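Local coordinates for protein putative leucoanthocyanidin reductase 1 (Vitis vinifera, PDB 3I6I) that catalyses the NADPH-dependent reduction of leucoanthocyanidins to flavan-3-ols such as catechin, as a short-chain dehydrogenase/reductase relative with a Rossmann fold, at residues A127-Y137 and I264-D275; L177-I185 and W237-V248. All coordinates share one frame; numbering follows the deposited sequence.

Interaction 1: residues A127-Y137 and I264-D275; sequences ADPVEPGLNMY and IPQSVVAAFTHD. With ACY (acetic acid), chain C.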
loop_
_atom_site.group_PDB
_atom_site.type_symbol
_atom_site.label_atom_id
_atom_site.label_comp_id
_atom_site.label_asym_id
_atom_site.label_seq_id
_atom_site.Cartn_x
_atom_site.Cartn_y
_atom_site.Cartn_z
ATOM N N ALA A 127 0.570 -5.963 13.970
ATOM C CA ALA A 127 1.906 -6.519 13.577
ATOM C C ALA A 127 2.995 -5.916 14.457
ATOM O O ALA A 127 2.934 -4.732 14.790
ATOM C CB ALA A 127 2.188 -6.203 12.126
ATOM N N ASP A 128 4.034 -6.704 14.721
ATOM C CA ASP A 128 5.111 -6.318 15.617
ATOM C C ASP A 128 6.476 -6.655 14.953
ATOM O O ASP A 128 7.224 -7.517 15.458
ATOM C CB ASP A 128 4.895 -7.070 16.935
ATOM C CG ASP A 128 5.926 -6.774 17.985
ATOM O OD1 ASP A 128 6.438 -5.635 18.029
ATOM O OD2 ASP A 128 6.243 -7.712 18.768
ATOM N N PRO A 129 6.818 -5.943 13.867
ATOM C CA PRO A 129 8.091 -6.235 13.224
ATOM C C PRO A 129 9.257 -5.832 14.036
ATOM O O PRO A 129 9.149 -4.978 14.912
ATOM C CB PRO A 129 8.053 -5.399 11.950
ATOM C CG PRO A 129 7.128 -4.252 12.317
ATOM C CD PRO A 129 6.099 -4.864 13.164
ATOM N N VAL A 130 10.403 -6.424 13.769
ATOM C CA VAL A 130 11.610 -5.906 14.383
ATOM C C VAL A 130 12.010 -4.528 13.860
ATOM O O VAL A 130 11.486 -4.060 12.863
ATOM C CB VAL A 130 12.822 -6.903 14.216
ATOM C CG1 VAL A 130 12.448 -8.242 14.827
ATOM C CG2 VAL A 130 13.258 -7.039 12.696
ATOM N N GLU A 131 12.962 -3.895 14.540
ATOM C CA GLU A 131 13.482 -2.622 14.048
ATOM C C GLU A 131 14.298 -2.894 12.777
ATOM O O GLU A 131 14.915 -3.945 12.661
ATOM C CB GLU A 131 14.347 -1.942 15.081
ATOM C CG GLU A 131 13.595 -1.513 16.341
ATOM C CD GLU A 131 12.802 -0.234 16.157
ATOM O OE1 GLU A 131 12.705 0.252 15.000
ATOM O OE2 GLU A 131 12.277 0.312 17.183
ATOM N N PRO A 132 14.354 -1.936 11.844
ATOM C CA PRO A 132 13.705 -0.620 11.861
ATOM C C PRO A 132 12.305 -0.582 11.209
ATOM O O PRO A 132 11.734 0.490 11.058
ATOM C CB PRO A 132 14.707 0.248 11.110
ATOM C CG PRO A 132 15.290 -0.705 10.053
ATOM C CD PRO A 132 15.322 -2.061 10.732
ATOM N N GLY A 133 11.743 -1.733 10.839
ATOM C CA GLY A 133 10.354 -1.803 10.395
ATOM C C GLY A 133 9.450 -1.208 11.474
ATOM O O GLY A 133 8.518 -0.448 11.166
ATOM N N LEU A 134 9.770 -1.533 12.736
ATOM C CA LEU A 134 8.954 -1.101 13.872
ATOM C C LEU A 134 8.844 0.408 13.952
ATOM O O LEU A 134 7.773 0.915 14.297
ATOM C CB LEU A 134 9.466 -1.665 15.198
ATOM C CG LEU A 134 8.588 -1.544 16.462
ATOM C CD1 LEU A 134 7.139 -2.081 16.281
ATOM C CD2 LEU A 134 9.270 -2.185 17.682
ATOM N N ASN A 135 9.936 1.111 13.672
ATOM C CA ASN A 135 9.891 2.593 13.704
ATOM C C ASN A 135 8.905 3.156 12.723
ATOM O O ASN A 135 8.139 4.047 13.067
ATOM C CB ASN A 135 11.272 3.175 13.454
ATOM C CG ASN A 135 11.333 4.651 13.791
ATOM O OD1 ASN A 135 11.168 5.027 14.941
ATOM N ND2 ASN A 135 11.465 5.479 12.787
ATOM N N MET A 136 8.873 2.593 11.509
ATOM C CA MET A 136 7.897 2.976 10.542
ATOM C C MET A 136 6.470 2.742 11.037
ATOM O O MET A 136 5.618 3.608 10.856
ATOM C CB MET A 136 8.091 2.237 9.209
ATOM C CG MET A 136 7.210 2.837 8.127
ATOM S SD MET A 136 7.443 2.106 6.504
ATOM C CE MET A 136 9.190 2.299 6.252
ATOM N N TYR A 137 6.227 1.592 11.679
ATOM C CA TYR A 137 4.924 1.306 12.237
ATOM C C TYR A 137 4.592 2.227 13.416
ATOM O O TYR A 137 3.425 2.655 13.510
ATOM C CB TYR A 137 4.795 -0.157 12.628
ATOM C CG TYR A 137 4.532 -1.067 11.448
ATOM C CD1 TYR A 137 4.677 -0.622 10.130
ATOM C CD2 TYR A 137 4.122 -2.374 11.662
ATOM C CE1 TYR A 137 4.456 -1.465 9.054
ATOM C CE2 TYR A 137 3.901 -3.218 10.603
ATOM C CZ TYR A 137 4.038 -2.772 9.309
ATOM O OH TYR A 137 3.832 -3.650 8.258
ATOM N N ILE A 264 18.813 2.198 5.741
ATOM C CA ILE A 264 17.466 2.584 5.260
ATOM C C ILE A 264 17.483 2.802 3.746
ATOM O O ILE A 264 18.298 3.597 3.271
ATOM C CB ILE A 264 16.957 3.881 5.935
ATOM C CG1 ILE A 264 17.021 3.739 7.465
ATOM C CG2 ILE A 264 15.515 4.226 5.468
ATOM C CD1 ILE A 264 16.410 2.444 8.013
ATOM N N PRO A 265 16.545 2.178 2.994
ATOM C CA PRO A 265 15.402 1.358 3.439
ATOM C C PRO A 265 15.613 -0.148 3.425
ATOM O O PRO A 265 14.696 -0.886 3.834
ATOM C CB PRO A 265 14.314 1.716 2.415
ATOM C CG PRO A 265 15.104 1.879 1.151
ATOM C CD PRO A 265 16.388 2.557 1.573
ATOM N N GLN A 266 16.775 -0.625 2.974
ATOM C CA GLN A 266 16.992 -2.075 2.871
ATOM C C GLN A 266 16.626 -2.885 4.135
ATOM O O GLN A 266 15.980 -3.944 4.027
ATOM C CB GLN A 266 18.442 -2.382 2.513
ATOM C CG GLN A 266 18.843 -1.975 1.078
ATOM C CD GLN A 266 19.418 -0.556 0.948
ATOM O OE1 GLN A 266 18.946 0.403 1.571
ATOM N NE2 GLN A 266 20.435 -0.431 0.115
ATOM N N SER A 267 17.065 -2.407 5.300
ATOM C CA SER A 267 16.857 -3.101 6.583
ATOM C C SER A 267 15.375 -3.051 6.980
ATOM O O SER A 267 14.885 -3.926 7.691
ATOM C CB SER A 267 17.690 -2.503 7.696
ATOM O OG SER A 267 19.090 -2.730 7.527
ATOM N N VAL A 268 14.671 -2.017 6.532
ATOM C CA VAL A 268 13.226 -1.959 6.728
ATOM C C VAL A 268 12.549 -3.111 5.974
ATOM O O VAL A 268 11.682 -3.828 6.526
ATOM C CB VAL A 268 12.639 -0.605 6.285
ATOM C CG1 VAL A 268 11.120 -0.600 6.457
ATOM C CG2 VAL A 268 13.272 0.515 7.087
ATOM N N VAL A 269 12.938 -3.291 4.717
ATOM C CA VAL A 269 12.375 -4.355 3.902
ATOM C C VAL A 269 12.711 -5.712 4.538
ATOM O O VAL A 269 11.853 -6.603 4.562
ATOM C CB VAL A 269 12.854 -4.332 2.419
ATOM C CG1 VAL A 269 12.277 -5.565 1.674
ATOM C CG2 VAL A 269 12.417 -3.022 1.731
ATOM N N ALA A 270 13.936 -5.865 5.063
ATOM C CA ALA A 270 14.300 -7.099 5.751
ATOM C C ALA A 270 13.388 -7.398 6.972
ATOM O O ALA A 270 12.907 -8.509 7.206
ATOM C CB ALA A 270 15.784 -7.066 6.155
ATOM N N ALA A 271 13.151 -6.369 7.782
ATOM C CA ALA A 271 12.286 -6.497 8.958
ATOM C C ALA A 271 10.856 -6.920 8.556
ATOM O O ALA A 271 10.264 -7.793 9.168
ATOM C CB ALA A 271 12.269 -5.154 9.697
ATOM N N PHE A 272 10.307 -6.315 7.509
ATOM C CA PHE A 272 8.939 -6.707 7.078
ATOM C C PHE A 272 8.894 -8.109 6.451
ATOM O O PHE A 272 7.935 -8.837 6.668
ATOM C CB PHE A 272 8.388 -5.705 6.093
ATOM C CG PHE A 272 8.181 -4.318 6.660
ATOM C CD1 PHE A 272 7.845 -4.093 7.991
ATOM C CD2 PHE A 272 8.313 -3.232 5.832
ATOM C CE1 PHE A 272 7.653 -2.793 8.458
ATOM C CE2 PHE A 272 8.090 -1.949 6.298
ATOM C CZ PHE A 272 7.769 -1.740 7.615
ATOM N N THR A 273 9.956 -8.489 5.718
ATOM C CA THR A 273 10.108 -9.880 5.212
ATOM C C THR A 273 10.051 -10.899 6.355
ATOM O O THR A 273 9.391 -11.945 6.262
ATOM C CB THR A 273 11.422 -10.033 4.380
ATOM O OG1 THR A 273 11.415 -9.080 3.297
ATOM C CG2 THR A 273 11.525 -11.444 3.742
ATOM N N HIS A 274 10.790 -10.642 7.420
ATOM C CA HIS A 274 10.772 -11.470 8.621
ATOM C C HIS A 274 9.366 -11.555 9.220
ATOM O O HIS A 274 8.859 -12.644 9.533
ATOM C CB HIS A 274 11.757 -10.915 9.635
ATOM C CG HIS A 274 11.772 -11.629 10.939
ATOM N ND1 HIS A 274 11.100 -11.176 12.045
ATOM C CD2 HIS A 274 12.460 -12.724 11.339
ATOM C CE1 HIS A 274 11.316 -12.006 13.055
ATOM N NE2 HIS A 274 12.134 -12.961 12.642
ATOM N N ASP A 275 8.715 -10.414 9.368
ATOM C CA ASP A 275 7.388 -10.384 9.959
ATOM C C ASP A 275 6.394 -11.243 9.158
ATOM O O ASP A 275 5.592 -11.986 9.753
ATOM C CB ASP A 275 6.886 -8.942 10.105
ATOM C CG ASP A 275 5.919 -8.754 11.287
ATOM O OD1 ASP A 275 5.760 -9.647 12.209
ATOM O OD2 ASP A 275 5.297 -7.664 11.299
HETATM C C ACY C . 4.021 -2.614 5.102
HETATM O O ACY C . 4.136 -1.687 4.266
HETATM O OXT ACY C . 3.229 -2.588 6.086
HETATM C CH3 ACY C . 4.886 -3.827 4.866
HETATM O O HOH W 1 4.133 -9.521 14.127
HETATM O O HOH W 2 10.045 -8.450 11.837
HETATM O O HOH W 3 5.356 -6.081 9.195
#
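The ring of Phe272 meets Tyr137 as a slipped pair: the planes are 24° from parallel, yet overlap is slight, and Phe272 CE1 is 3.5 Å from Tyr137 CE1, above one tyrosine face. On one face of the Phe272 ring rests the methyl group of an acetic acid molecule, probably from the crystallisation liquor; the opposite face carries the carbonyl oxygen of Val268, toward the rim. At the Phe272 edge lie Pro129 CG and Met136 SD, the latter a Met-aromatic contact with SD 4.0 Å from Phe272 CZ. The Met136 chain runs out straight and then bends at its last torsion (chi3 -55°), which lays CE tightly against Val268 CG1 at 3.5 Å. OXT of the acetic acid lies at the edge of the Tyr137 ring, near its plane, and accepts an unusually short bond from Tyr137 OH; the acetic acid is also hydrogen-bonded to His122 N.

Such close layering illustrates how two nearly perpendicular helices, 266-275 and 133-137 (crossing angle -89°), meet where a glycine removes the obstacle. Gly133 CA comes within 3.5 Å of Phe272 CE1, and its N lies 3.6 Å from Ala271 CB. Pro132, reached through a cis peptide, is the N-cap of helix 133-149, which also carries the NADPH-binding Lys140; Met136 itself lies close to the bound NADPH. The proline's CG packs on Val268 CG2 (3.8 Å) and on Ile264 CD1.

No direct hydrogen bond joins the segments, so water does this work. One molecule accepts from Val130 N, donates to Ala271 O and lies in the His274 ring plane at ND1, while His274 NE2 is held by Glu252. Another donates to both Tyr137 OH and Asp275 OD2. That carboxylate oxygen also sits beside the Pro129 ring, 3.5 Å from CD.

Interaction 2: residues L177-I185 and W237-V248; sequences LPPTDFFQI and WEKKIGRTLPRV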
loop_
_atom_site.group_PDB
_atom_site.type_symbol
_atom_site.label_atom_id
_atom_site.label_comp_id
_atom_site.label_asym_id
_atom_site.label_seq_id
_atom_site.Cartn_x
_atom_site.Cartn_y
_atom_site.Cartn_z
ATOM N N LEU A 177 11.072 -8.306 -10.452
ATOM C CA LEU A 177 10.981 -9.437 -11.383
ATOM C C LEU A 177 11.574 -10.735 -10.798
ATOM O O LEU A 177 12.733 -10.756 -10.392
ATOM C CB LEU A 177 11.682 -9.089 -12.702
ATOM N N PRO A 178 10.800 -11.835 -10.810
ATOM C CA PRO A 178 11.253 -13.074 -10.171
ATOM C C PRO A 178 12.601 -13.601 -10.678
ATOM O O PRO A 178 13.055 -13.235 -11.776
ATOM C CB PRO A 178 10.147 -14.073 -10.516
ATOM C CG PRO A 178 8.959 -13.232 -10.875
ATOM C CD PRO A 178 9.516 -12.020 -11.512
ATOM N N PRO A 179 13.229 -14.492 -9.907
ATOM C CA PRO A 179 14.582 -14.911 -10.313
ATOM C C PRO A 179 14.626 -15.877 -11.481
ATOM O O PRO A 179 13.707 -16.685 -11.659
ATOM C CB PRO A 179 15.123 -15.600 -9.058
ATOM C CG PRO A 179 13.946 -15.966 -8.267
ATOM C CD PRO A 179 12.826 -15.064 -8.613
ATOM N N THR A 180 15.710 -15.815 -12.258
ATOM C CA THR A 180 15.962 -16.789 -13.318
ATOM C C THR A 180 17.101 -17.760 -12.985
ATOM O O THR A 180 17.468 -18.594 -13.811
ATOM C CB THR A 180 16.262 -16.076 -14.666
ATOM O OG1 THR A 180 17.429 -15.252 -14.523
ATOM C CG2 THR A 180 15.063 -15.205 -15.087
ATOM N N ASP A 181 17.661 -17.678 -11.784
ATOM C CA ASP A 181 18.780 -18.546 -11.439
ATOM C C ASP A 181 18.513 -19.514 -10.293
ATOM O O ASP A 181 18.684 -20.719 -10.472
ATOM C CB ASP A 181 20.056 -17.738 -11.199
ATOM C CG ASP A 181 19.872 -16.572 -10.246
ATOM O OD1 ASP A 181 18.736 -16.284 -9.730
ATOM O OD2 ASP A 181 20.925 -15.932 -10.015
ATOM N N PHE A 182 18.109 -18.997 -9.134
ATOM C CA PHE A 182 17.691 -19.832 -7.985
ATOM C C PHE A 182 16.752 -19.043 -7.094
ATOM O O PHE A 182 16.723 -17.802 -7.135
ATOM C CB PHE A 182 18.887 -20.393 -7.193
ATOM C CG PHE A 182 19.768 -19.327 -6.551
ATOM C CD1 PHE A 182 20.872 -18.826 -7.228
ATOM C CD2 PHE A 182 19.472 -18.803 -5.310
ATOM C CE1 PHE A 182 21.674 -17.827 -6.653
ATOM C CE2 PHE A 182 20.283 -17.812 -4.737
ATOM C CZ PHE A 182 21.384 -17.339 -5.425
ATOM N N PHE A 183 15.958 -19.761 -6.300
ATOM C CA PHE A 183 14.976 -19.136 -5.451
ATOM C C PHE A 183 15.544 -19.078 -4.028
ATOM O O PHE A 183 16.017 -20.067 -3.508
ATOM C CB PHE A 183 13.676 -19.964 -5.393
ATOM C CG PHE A 183 12.891 -20.028 -6.671
ATOM C CD1 PHE A 183 12.151 -18.927 -7.118
ATOM C CD2 PHE A 183 12.793 -21.221 -7.376
ATOM C CE1 PHE A 183 11.372 -19.009 -8.275
ATOM C CE2 PHE A 183 12.035 -21.309 -8.561
ATOM C CZ PHE A 183 11.322 -20.204 -9.013
ATOM N N GLN A 184 15.439 -17.911 -3.406
ATOM C CA GLN A 184 15.692 -17.758 -1.973
ATOM C C GLN A 184 14.386 -17.911 -1.203
ATOM O O GLN A 184 13.480 -17.076 -1.316
ATOM C CB GLN A 184 16.355 -16.393 -1.694
ATOM C CG GLN A 184 17.679 -16.307 -2.273
ATOM C CD GLN A 184 18.518 -15.155 -1.722
ATOM O OE1 GLN A 184 18.003 -14.093 -1.356
ATOM N NE2 GLN A 184 19.827 -15.384 -1.642
ATOM N N ILE A 185 14.313 -18.989 -0.419
ATOM C CA ILE A 185 13.127 -19.384 0.338
ATOM C C ILE A 185 13.374 -19.014 1.800
ATOM O O ILE A 185 14.338 -19.524 2.428
ATOM C CB ILE A 185 12.878 -20.931 0.215
ATOM C CG1 ILE A 185 12.765 -21.405 -1.259
ATOM C CG2 ILE A 185 11.643 -21.379 0.995
ATOM C CD1 ILE A 185 11.680 -20.704 -2.025
ATOM N N TRP A 237 6.024 -19.500 -10.517
ATOM C CA TRP A 237 7.015 -18.944 -11.436
ATOM C C TRP A 237 7.637 -20.008 -12.326
ATOM O O TRP A 237 7.803 -19.797 -13.528
ATOM C CB TRP A 237 8.076 -18.142 -10.677
ATOM C CG TRP A 237 9.056 -17.483 -11.566
ATOM C CD1 TRP A 237 10.412 -17.693 -11.596
ATOM C CD2 TRP A 237 8.777 -16.509 -12.573
ATOM N NE1 TRP A 237 10.985 -16.927 -12.566
ATOM C CE2 TRP A 237 10.010 -16.163 -13.167
ATOM C CE3 TRP A 237 7.609 -15.892 -13.033
ATOM C CZ2 TRP A 237 10.106 -15.238 -14.208
ATOM C CZ3 TRP A 237 7.709 -14.971 -14.082
ATOM C CH2 TRP A 237 8.945 -14.652 -14.648
ATOM N N GLU A 238 7.917 -21.180 -11.752
ATOM C CA GLU A 238 8.471 -22.308 -12.499
ATOM C C GLU A 238 7.516 -22.746 -13.598
ATOM O O GLU A 238 7.945 -23.045 -14.700
ATOM C CB GLU A 238 8.750 -23.478 -11.568
ATOM C CG GLU A 238 9.905 -23.185 -10.616
ATOM C CD GLU A 238 10.241 -24.330 -9.685
ATOM O OE1 GLU A 238 9.317 -25.026 -9.226
ATOM O OE2 GLU A 238 11.444 -24.544 -9.406
ATOM N N LYS A 239 6.212 -22.753 -13.295
ATOM C CA LYS A 239 5.210 -23.054 -14.323
ATOM C C LYS A 239 5.323 -22.048 -15.480
ATOM O O LYS A 239 5.274 -22.421 -16.641
ATOM C CB LYS A 239 3.798 -23.025 -13.722
ATOM C CG LYS A 239 3.337 -24.396 -13.209
ATOM N N LYS A 240 5.489 -20.777 -15.148
ATOM C CA LYS A 240 5.568 -19.712 -16.147
ATOM C C LYS A 240 6.824 -19.735 -16.998
ATOM O O LYS A 240 6.756 -19.420 -18.179
ATOM C CB LYS A 240 5.406 -18.337 -15.492
ATOM C CG LYS A 240 3.971 -18.012 -15.122
ATOM C CD LYS A 240 3.137 -17.728 -16.368
ATOM C CE LYS A 240 1.687 -17.513 -16.037
ATOM N NZ LYS A 240 0.821 -18.198 -17.015
ATOM N N ILE A 241 7.963 -20.104 -16.412
ATOM C CA ILE A 241 9.211 -20.169 -17.164
ATOM C C ILE A 241 9.458 -21.558 -17.754
ATOM O O ILE A 241 10.389 -21.757 -18.542
ATOM C CB ILE A 241 10.413 -19.665 -16.335
ATOM C CG1 ILE A 241 10.717 -20.588 -15.155
ATOM C CG2 ILE A 241 10.174 -18.239 -15.894
ATOM C CD1 ILE A 241 12.002 -20.298 -14.464
ATOM N N GLY A 242 8.614 -22.518 -17.386
ATOM C CA GLY A 242 8.664 -23.865 -17.960
ATOM C C GLY A 242 9.880 -24.682 -17.556
ATOM O O GLY A 242 10.276 -25.612 -18.259
ATOM N N ARG A 243 10.483 -24.337 -16.423
ATOM C CA ARG A 243 11.624 -25.084 -15.875
ATOM C C ARG A 243 11.665 -24.861 -14.379
ATOM O O ARG A 243 11.184 -23.854 -13.887
ATOM C CB ARG A 243 12.954 -24.601 -16.477
ATOM C CG ARG A 243 13.247 -23.104 -16.241
ATOM C CD ARG A 243 14.340 -22.538 -17.177
ATOM N NE ARG A 243 15.632 -22.486 -16.502
ATOM C CZ ARG A 243 16.279 -21.373 -16.157
ATOM N NH1 ARG A 243 15.782 -20.176 -16.454
ATOM N NH2 ARG A 243 17.456 -21.458 -15.526
ATOM N N THR A 244 12.243 -25.814 -13.667
ATOM C CA THR A 244 12.475 -25.650 -12.238
ATOM C C THR A 244 13.862 -25.025 -11.998
ATOM O O THR A 244 14.780 -25.198 -12.808
ATOM C CB THR A 244 12.410 -27.022 -11.523
ATOM O OG1 THR A 244 13.463 -27.866 -12.007
ATOM C CG2 THR A 244 11.074 -27.708 -11.794
ATOM N N LEU A 245 13.985 -24.309 -10.890
ATOM C CA LEU A 245 15.255 -23.767 -10.366
ATOM C C LEU A 245 15.593 -24.357 -8.990
ATOM O O LEU A 245 14.701 -24.736 -8.235
ATOM C CB LEU A 245 15.159 -22.265 -10.214
ATOM C CG LEU A 245 14.600 -21.463 -11.391
ATOM C CD1 LEU A 245 14.625 -19.970 -11.051
ATOM C CD2 LEU A 245 15.331 -21.774 -12.716
ATOM N N PRO A 246 16.887 -24.366 -8.616
ATOM C CA PRO A 246 17.256 -24.730 -7.242
ATOM C C PRO A 246 16.617 -23.814 -6.221
ATOM O O PRO A 246 16.373 -22.641 -6.500
ATOM C CB PRO A 246 18.783 -24.568 -7.230
ATOM C CG PRO A 246 19.186 -24.593 -8.610
ATOM C CD PRO A 246 18.064 -24.031 -9.422
ATOM N N ARG A 247 16.323 -24.370 -5.046
ATOM C CA ARG A 247 15.814 -23.602 -3.928
ATOM C C ARG A 247 16.847 -23.614 -2.813
ATOM O O ARG A 247 17.452 -24.646 -2.509
ATOM C CB ARG A 247 14.500 -24.199 -3.456
ATOM C CG ARG A 247 13.458 -24.193 -4.540
ATOM C CD ARG A 247 12.085 -24.655 -4.080
ATOM N NE ARG A 247 11.228 -24.782 -5.253
ATOM C CZ ARG A 247 9.909 -24.628 -5.241
ATOM N NH1 ARG A 247 9.282 -24.341 -4.128
ATOM N NH2 ARG A 247 9.227 -24.736 -6.365
ATOM N N VAL A 248 17.088 -22.454 -2.234
ATOM C CA VAL A 248 18.040 -22.338 -1.148
ATOM C C VAL A 248 17.342 -21.661 0.012
ATOM O O VAL A 248 16.454 -20.858 -0.220
ATOM C CB VAL A 248 19.326 -21.545 -1.580
ATOM C CG1 VAL A 248 20.041 -22.212 -2.775
ATOM C CG2 VAL A 248 19.027 -20.019 -1.805
#
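Pro178 CB sits squarely over the five-membered ring of Trp237, a CH-pi contact with CB 3.4 Å from the ring centroid. Ile241 CG2 covers the opposite face near its rim. The indole nitrogen NE1 donates to Pro179 O at 2.9 Å, from above the carbonyl plane and along a bent path (133° at the hydrogen). Phe183 meets Trp237 rim to rim with the planes nearly perpendicular, Phe183 CE1 being 3.7 Å from Trp237 CD1, while Leu245 CD1 approaches one Phe183 face. With an alanine at Trp237, Pro179 O would probably lose this donor and a gap would open beneath Pro178 and beside Phe183.

Phe183 and Arg247 share one face of a two-stranded parallel sheet, against which helix 230-241 packs through Ala234. Three straight backbone bonds tie the strands: Phe183 N to Pro246 O, Val248 N to Phe183 O, and Ile185 N to Val248 O (2.8 Å).

At the Phe183 edge, near the ring plane, lies Glu238 OE2, 3.4 Å from Phe183 CE2. The same oxygen accepts from Leu245 N, and Glu238 OE1 forms a salt bridge at 2.9 Å with Arg247 NH2, a guanidinium nitrogen that is also hydrogen-bonded to Ser235 OG.

In the fold
Interactions 1 and 2 differ in both depth and chemistry; their centres lie about 26 Å apart and their segments share no helix or strand. Interaction 1, its centre about 15 Å from the centre of the chain, is largely buried and close to the NADPH; it joins the start of one helix and the loop before it to a second helix by shape and ordered water, without a direct hydrogen bond. Interaction 2, its centre about 26 Å from that of the chain and only partly buried, relies on strand pairing, an indole N-H and, within residues 237-248, a salt bridge. Aromatic rings serve both, slipped past one another in the first and rim to rim in the second.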